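Local coordinates for homocysteine S-methyltransferase (PDB 5DMM), which catalyses methyl transfer from S-methylmethionine, or less efficiently S-adenosylmethionine, to homocysteine, giving methionine, with zinc as cofactor, at residues A69-T74 with G132-G137; C167-N172 with G226-A231. One frame throughout, in Å; residues are numbered along the deposited sequence.

Overall arrangement
Both contacts lie at the C-terminal ends of the barrel strands and in the loops that follow, where homocysteine is bound, and their centres are about 10 Å apart. Contact 1 (69-74 with 132-137) covers the ligand with the Tyr71 ring and ties that ring to a neighbouring loop; contact 2 (167-172 with 226-231) joins the ends of two strands and supplies Glu168, Thr169 and the zinc ligand Cys229. The two meet directly: Tyr71 OH lies 3.4 Å from Thr169 CG2, and Tyr135 OH packs 2.9 Å from Cys229 SG. Farther from the ligand, Gly137 O and Asn172 ND2, 2.8 Å apart, probably form a hydrogen bond between the 132-137 loop and the residue preceding helix 173-183.

Contact 1. Residues A69-T74 with G132-G137; sequences ASYQAT and GSEYRG. With HCS (2-amino-4-mercapto-butyric acid), chain F.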
loop_
_atom_site.group_PDB
_atom_site.type_symbol
_atom_site.label_atom_id
_atom_site.label_comp_id
_atom_site.label_asym_id
_atom_site.label_seq_id
_atom_site.Cartn_x
_atom_site.Cartn_y
_atom_site.Cartn_z
ATOM N N ALA A 69 5.561 -7.045 0.459
ATOM C CA ALA A 69 4.814 -8.034 -0.316
ATOM C C ALA A 69 3.797 -8.793 0.534
ATOM O O ALA A 69 3.760 -10.026 0.501
ATOM C CB ALA A 69 5.787 -9.017 -0.968
ATOM N N SER A 70 2.988 -8.071 1.313
ATOM C CA SER A 70 2.077 -8.717 2.260
ATOM C C SER A 70 0.603 -8.496 1.919
ATOM O O SER A 70 -0.265 -8.770 2.738
ATOM C CB SER A 70 2.347 -8.215 3.681
ATOM O OG SER A 70 2.404 -6.794 3.709
ATOM N N TYR A 71 0.333 -7.980 0.725
ATOM C CA TYR A 71 -1.033 -7.639 0.308
ATOM C C TYR A 71 -2.037 -8.782 0.486
ATOM O O TYR A 71 -3.207 -8.558 0.857
ATOM C CB TYR A 71 -1.010 -7.203 -1.155
ATOM C CG TYR A 71 -2.362 -6.849 -1.733
ATOM C CD1 TYR A 71 -3.004 -5.674 -1.369
ATOM C CD2 TYR A 71 -2.984 -7.686 -2.656
ATOM C CE1 TYR A 71 -4.232 -5.340 -1.901
ATOM C CE2 TYR A 71 -4.212 -7.360 -3.196
ATOM C CZ TYR A 71 -4.827 -6.182 -2.822
ATOM O OH TYR A 71 -6.052 -5.852 -3.354
ATOM N N GLN A 72 -1.584 -9.999 0.196
ATOM C CA GLN A 72 -2.421 -11.188 0.336
ATOM C C GLN A 72 -1.829 -12.174 1.345
ATOM O O GLN A 72 -2.157 -13.361 1.343
ATOM C CB GLN A 72 -2.646 -11.843 -1.034
ATOM C CG GLN A 72 -3.869 -11.225 -1.737
ATOM C CD GLN A 72 -3.835 -11.305 -3.250
ATOM O OE1 GLN A 72 -2.781 -11.162 -3.874
ATOM N NE2 GLN A 72 -5.000 -11.513 -3.851
ATOM N N ALA A 73 -0.972 -11.663 2.224
ATOM C CA ALA A 73 -0.390 -12.476 3.288
ATOM C C ALA A 73 -1.152 -12.314 4.613
ATOM O O ALA A 73 -0.868 -11.422 5.413
ATOM C CB ALA A 73 1.079 -12.128 3.472
ATOM N N THR A 74 -2.128 -13.187 4.831
ATOM C CA THR A 74 -2.830 -13.276 6.111
ATOM C C THR A 74 -2.885 -14.735 6.526
ATOM O O THR A 74 -2.776 -15.609 5.681
ATOM C CB THR A 74 -4.275 -12.747 6.039
ATOM O OG1 THR A 74 -4.980 -13.454 5.006
ATOM C CG2 THR A 74 -4.305 -11.231 5.763
ATOM N N GLY A 132 -11.868 -11.036 -7.226
ATOM C CA GLY A 132 -11.818 -9.662 -7.686
ATOM C C GLY A 132 -12.744 -8.754 -6.899
ATOM O O GLY A 132 -13.214 -7.736 -7.415
ATOM N N SER A 133 -12.998 -9.113 -5.643
ATOM C CA SER A 133 -13.936 -8.368 -4.808
ATOM C C SER A 133 -13.311 -7.130 -4.180
ATOM O O SER A 133 -13.993 -6.371 -3.496
ATOM C CB SER A 133 -14.498 -9.257 -3.702
ATOM O OG SER A 133 -15.714 -8.730 -3.199
ATOM N N GLU A 134 -12.017 -6.919 -4.404
ATOM C CA GLU A 134 -11.370 -5.716 -3.895
ATOM C C GLU A 134 -11.760 -4.497 -4.729
ATOM O O GLU A 134 -11.322 -3.374 -4.448
ATOM C CB GLU A 134 -9.852 -5.881 -3.871
ATOM C CG GLU A 134 -9.243 -6.201 -5.212
ATOM C CD GLU A 134 -8.657 -7.591 -5.251
ATOM O OE1 GLU A 134 -9.434 -8.553 -5.418
ATOM O OE2 GLU A 134 -7.419 -7.718 -5.106
ATOM N N TYR A 135 -12.594 -4.729 -5.742
ATOM C CA TYR A 135 -13.071 -3.676 -6.628
ATOM C C TYR A 135 -14.589 -3.527 -6.590
ATOM O O TYR A 135 -15.132 -2.587 -7.168
ATOM C CB TYR A 135 -12.621 -3.941 -8.067
ATOM C CG TYR A 135 -11.143 -4.206 -8.201
ATOM C CD1 TYR A 135 -10.219 -3.187 -8.019
ATOM C CD2 TYR A 135 -10.671 -5.477 -8.506
ATOM C CE1 TYR A 135 -8.868 -3.425 -8.135
ATOM C CE2 TYR A 135 -9.319 -5.723 -8.627
ATOM C CZ TYR A 135 -8.422 -4.693 -8.437
ATOM O OH TYR A 135 -7.073 -4.933 -8.554
ATOM N N ARG A 136 -15.275 -4.455 -5.927
ATOM C CA ARG A 136 -16.725 -4.349 -5.790
ATOM C C ARG A 136 -17.100 -4.043 -4.337
ATOM O O ARG A 136 -18.007 -3.250 -4.076
ATOM C CB ARG A 136 -17.422 -5.629 -6.286
ATOM C CG ARG A 136 -17.688 -6.700 -5.222
ATOM C CD ARG A 136 -18.418 -7.903 -5.797
ATOM N NE ARG A 136 -17.596 -8.609 -6.776
ATOM C CZ ARG A 136 -16.948 -9.744 -6.530
ATOM N NH1 ARG A 136 -16.220 -10.310 -7.484
ATOM N NH2 ARG A 136 -17.034 -10.318 -5.335
ATOM N N GLY A 137 -16.385 -4.654 -3.393
ATOM C CA GLY A 137 -16.640 -4.441 -1.978
ATOM C C GLY A 137 -17.961 -4.975 -1.457
ATOM O O GLY A 137 -18.383 -4.622 -0.356
HETATM N N HCS F . -0.018 -5.642 -3.698
HETATM C CA HCS F . -0.044 -4.274 -4.179
HETATM C CB HCS F . -1.489 -3.805 -4.299
HETATM C CG HCS F . -2.259 -4.659 -5.299
HETATM S SD HCS F . -3.849 -3.874 -5.666
HETATM C C HCS F . 0.690 -3.391 -3.214
HETATM O OXT HCS F . 1.166 -3.904 -2.179
HETATM O O HCS F . 0.796 -2.174 -3.481
#
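Tyr71 reaches across to Glu134 with its phenol, OH donating to Glu134 OE2 at 2.9 Å. The carboxylate oxygen receives this bond on its anti side, 30° out of the carboxylate plane, and also lies at the edge of the tyrosine ring, near the ring plane. Ring and carboxylate planes are 34° apart. Homocysteine lies over one ring face: its CG sits 3.8 Å above the plane, over the centre, while its amino N comes within 3.1 Å of Tyr71 CB. With CG anti to the backbone N (chi1 179°), the ring extends from the 69-74 loop along the ligand chain toward Glu134. The acid's chain is bent at chi2, which brings its carboxylate to the phenol, and its CG rests 3.4 Å above the Tyr135 ring, toward the rim. Farther out, the turn carrying Tyr71 is closed by Ala73 N to Ser70 O, and Ser70 O also accepts a bond from Arg153 of helix 143-159. In the 132-137 loop, Glu134 O bonds to Thr196 OG1 of strand 191-197. A leucine in place of Tyr71 would probably leave Glu134 OE2 without its phenol donor and the ligand chain without the flat aromatic face it lies against. The buried phenol-carboxylate bond anchors the hydroxyl end of the ring and probably limits its swing, and the acid probably polarises the hydroxyl while the face remains a nonpolar wall for the homocysteine methylenes.

Contact 2. Residues C167-N172 with G226-A231; sequences CETLPN and GINCIA. With ZN (zinc ion), chain B; HCS (2-amino-4-mercapto-butyric acid), chain F.
Glu168 and Thr169, near the C-terminal end of strand 164-170, meet Asn228 at the end of strand 222-228. Glu168 lays CB 3.8 Å from Asn228 OD1, and its chain, extended beyond CG, carries the carboxylate to that of homocysteine. There Glu168 OE2 lies 2.6 Å from the ligand OXT; Tyr253 OH bonds to OE1 and Ser121 OG to OE2. Thr169, where the strand turns a corner, is gripped twice by one amide. Its backbone N donates to Asn228 OD1 at 2.9 Å, on a lone pair in the carbonyl plane, with an N-H...O angle of 153°. Asn228 ND2 returns a bond to Thr169 OG1, also 2.9 Å, the hydroxyl lying only 9° out of the amide plane. These two bonds, with a third from Ser194 OG to OD1, fix the amide's rotation. Thr169 OG1 also comes 3.2 Å from the ligand SD, while CG2 rests on Cys229 CB at 4.0 Å. Cys229 SG, carried into the pocket beside the ligand SD by its position anti to the backbone N (chi1 -157°), binds the zinc ion at 2.5 Å, joined there by Cys295. Farther along, Asn172 caps helix 173-183. Substrate and metal gathered at the C-terminal ends of parallel strands are the hallmark of a TIM-barrel active site, here a zinc-thiolate homocysteine pocket.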
loop_
_atom_site.group_PDB
_atom_site.type_symbol
_atom_site.label_atom_id
_atom_site.label_comp_id
_atom_site.label_asym_id
_atom_site.label_seq_id
_atom_site.Cartn_x
_atom_site.Cartn_y
_atom_site.Cartn_z
ATOM N N CYS A 167 -2.770 0.614 4.179
ATOM C CA CYS A 167 -4.062 -0.053 4.106
ATOM C C CYS A 167 -4.636 0.341 2.754
ATOM O O CYS A 167 -5.056 1.478 2.575
ATOM C CB CYS A 167 -4.966 0.374 5.257
ATOM S SG CYS A 167 -4.234 0.014 6.879
ATOM N N GLU A 168 -4.633 -0.586 1.807
ATOM C CA GLU A 168 -4.779 -0.206 0.401
ATOM C C GLU A 168 -5.779 -1.038 -0.388
ATOM O O GLU A 168 -6.140 -2.149 0.012
ATOM C CB GLU A 168 -3.420 -0.297 -0.282
ATOM C CG GLU A 168 -2.833 -1.721 -0.253
ATOM C CD GLU A 168 -1.462 -1.808 -0.895
ATOM O OE1 GLU A 168 -1.009 -0.802 -1.483
ATOM O OE2 GLU A 168 -0.836 -2.894 -0.812
ATOM N N THR A 169 -6.198 -0.500 -1.532
ATOM C CA THR A 169 -7.134 -1.173 -2.428
ATOM C C THR A 169 -8.451 -1.499 -1.698
ATOM O O THR A 169 -9.101 -2.512 -1.971
ATOM C CB THR A 169 -6.515 -2.481 -3.017
ATOM O OG1 THR A 169 -5.103 -2.309 -3.197
ATOM C CG2 THR A 169 -7.145 -2.844 -4.357
ATOM N N LEU A 170 -8.844 -0.619 -0.783
ATOM C CA LEU A 170 -10.001 -0.848 0.090
ATOM C C LEU A 170 -11.313 -0.419 -0.579
ATOM O O LEU A 170 -11.455 0.733 -0.956
ATOM C CB LEU A 170 -9.822 -0.081 1.402
ATOM C CG LEU A 170 -8.507 -0.269 2.173
ATOM C CD1 LEU A 170 -8.489 0.649 3.378
ATOM C CD2 LEU A 170 -8.320 -1.718 2.599
ATOM N N PRO A 171 -12.277 -1.343 -0.710
ATOM C CA PRO A 171 -13.529 -1.078 -1.427
ATOM C C PRO A 171 -14.759 -0.944 -0.538
ATOM O O PRO A 171 -15.817 -0.565 -1.037
ATOM C CB PRO A 171 -13.674 -2.320 -2.290
ATOM C CG PRO A 171 -13.166 -3.422 -1.356
ATOM C CD PRO A 171 -12.084 -2.789 -0.490
ATOM N N ASN A 172 -14.614 -1.278 0.742
ATOM C CA ASN A 172 -15.737 -1.505 1.643
ATOM C C ASN A 172 -15.661 -0.622 2.889
ATOM O O ASN A 172 -14.677 -0.656 3.632
ATOM C CB ASN A 172 -15.776 -2.992 2.030
ATOM C CG ASN A 172 -16.938 -3.337 2.938
ATOM O OD1 ASN A 172 -16.933 -3.001 4.122
ATOM N ND2 ASN A 172 -17.933 -4.036 2.388
ATOM N N GLY A 226 -6.045 8.248 0.062
ATOM C CA GLY A 226 -5.946 8.384 -1.381
ATOM C C GLY A 226 -6.551 7.266 -2.184
ATOM O O GLY A 226 -7.486 6.618 -1.742
ATOM N N ILE A 227 -6.010 7.058 -3.381
ATOM C CA ILE A 227 -6.543 6.056 -4.293
ATOM C C ILE A 227 -5.419 5.210 -4.896
ATOM O O ILE A 227 -4.304 5.692 -5.112
ATOM C CB ILE A 227 -7.355 6.724 -5.424
ATOM C CG1 ILE A 227 -6.478 7.764 -6.120
ATOM C CG2 ILE A 227 -8.626 7.359 -4.853
ATOM C CD1 ILE A 227 -7.100 8.391 -7.378
ATOM N N ASN A 228 -5.696 3.938 -5.150
ATOM C CA ASN A 228 -4.728 3.106 -5.851
ATOM C C ASN A 228 -5.436 2.011 -6.631
ATOM O O ASN A 228 -6.621 1.755 -6.412
ATOM C CB ASN A 228 -3.711 2.497 -4.872
ATOM C CG ASN A 228 -4.323 1.416 -3.982
ATOM O OD1 ASN A 228 -5.105 1.710 -3.073
ATOM N ND2 ASN A 228 -3.945 0.157 -4.229
ATOM N N CYS A 229 -4.705 1.377 -7.538
ATOM C CA CYS A 229 -5.242 0.296 -8.358
ATOM C C CYS A 229 -6.445 0.778 -9.159
ATOM O O CYS A 229 -7.449 0.089 -9.286
ATOM C CB CYS A 229 -5.608 -0.904 -7.484
ATOM S SG CYS A 229 -5.643 -2.471 -8.398
ATOM N N ILE A 230 -6.319 1.983 -9.702
ATOM C CA ILE A 230 -7.371 2.611 -10.491
ATOM C C ILE A 230 -6.775 3.007 -11.845
ATOM O O ILE A 230 -5.559 3.162 -11.962
ATOM C CB ILE A 230 -7.951 3.843 -9.750
ATOM C CG1 ILE A 230 -9.099 4.497 -10.526
ATOM C CG2 ILE A 230 -6.849 4.865 -9.476
ATOM C CD1 ILE A 230 -9.649 5.749 -9.837
ATOM N N ALA A 231 -7.620 3.144 -12.866
ATOM C CA ALA A 231 -7.158 3.519 -14.202
ATOM C C ALA A 231 -6.570 4.922 -14.219
ATOM O O ALA A 231 -7.067 5.813 -13.532
ATOM C CB ALA A 231 -8.298 3.422 -15.204
HETATM ZN ZN ZN B . -3.148 -2.319 -7.918
HETATM N N HCS F . -0.018 -5.642 -3.698
HETATM C CA HCS F . -0.044 -4.274 -4.179
HETATM C CB HCS F . -1.489 -3.805 -4.299
HETATM C CG HCS F . -2.259 -4.659 -5.299
HETATM S SD HCS F . -3.849 -3.874 -5.666
HETATM C C HCS F . 0.690 -3.391 -3.214
HETATM O OXT HCS F . 1.166 -3.904 -2.179
HETATM O O HCS F . 0.796 -2.174 -3.481
#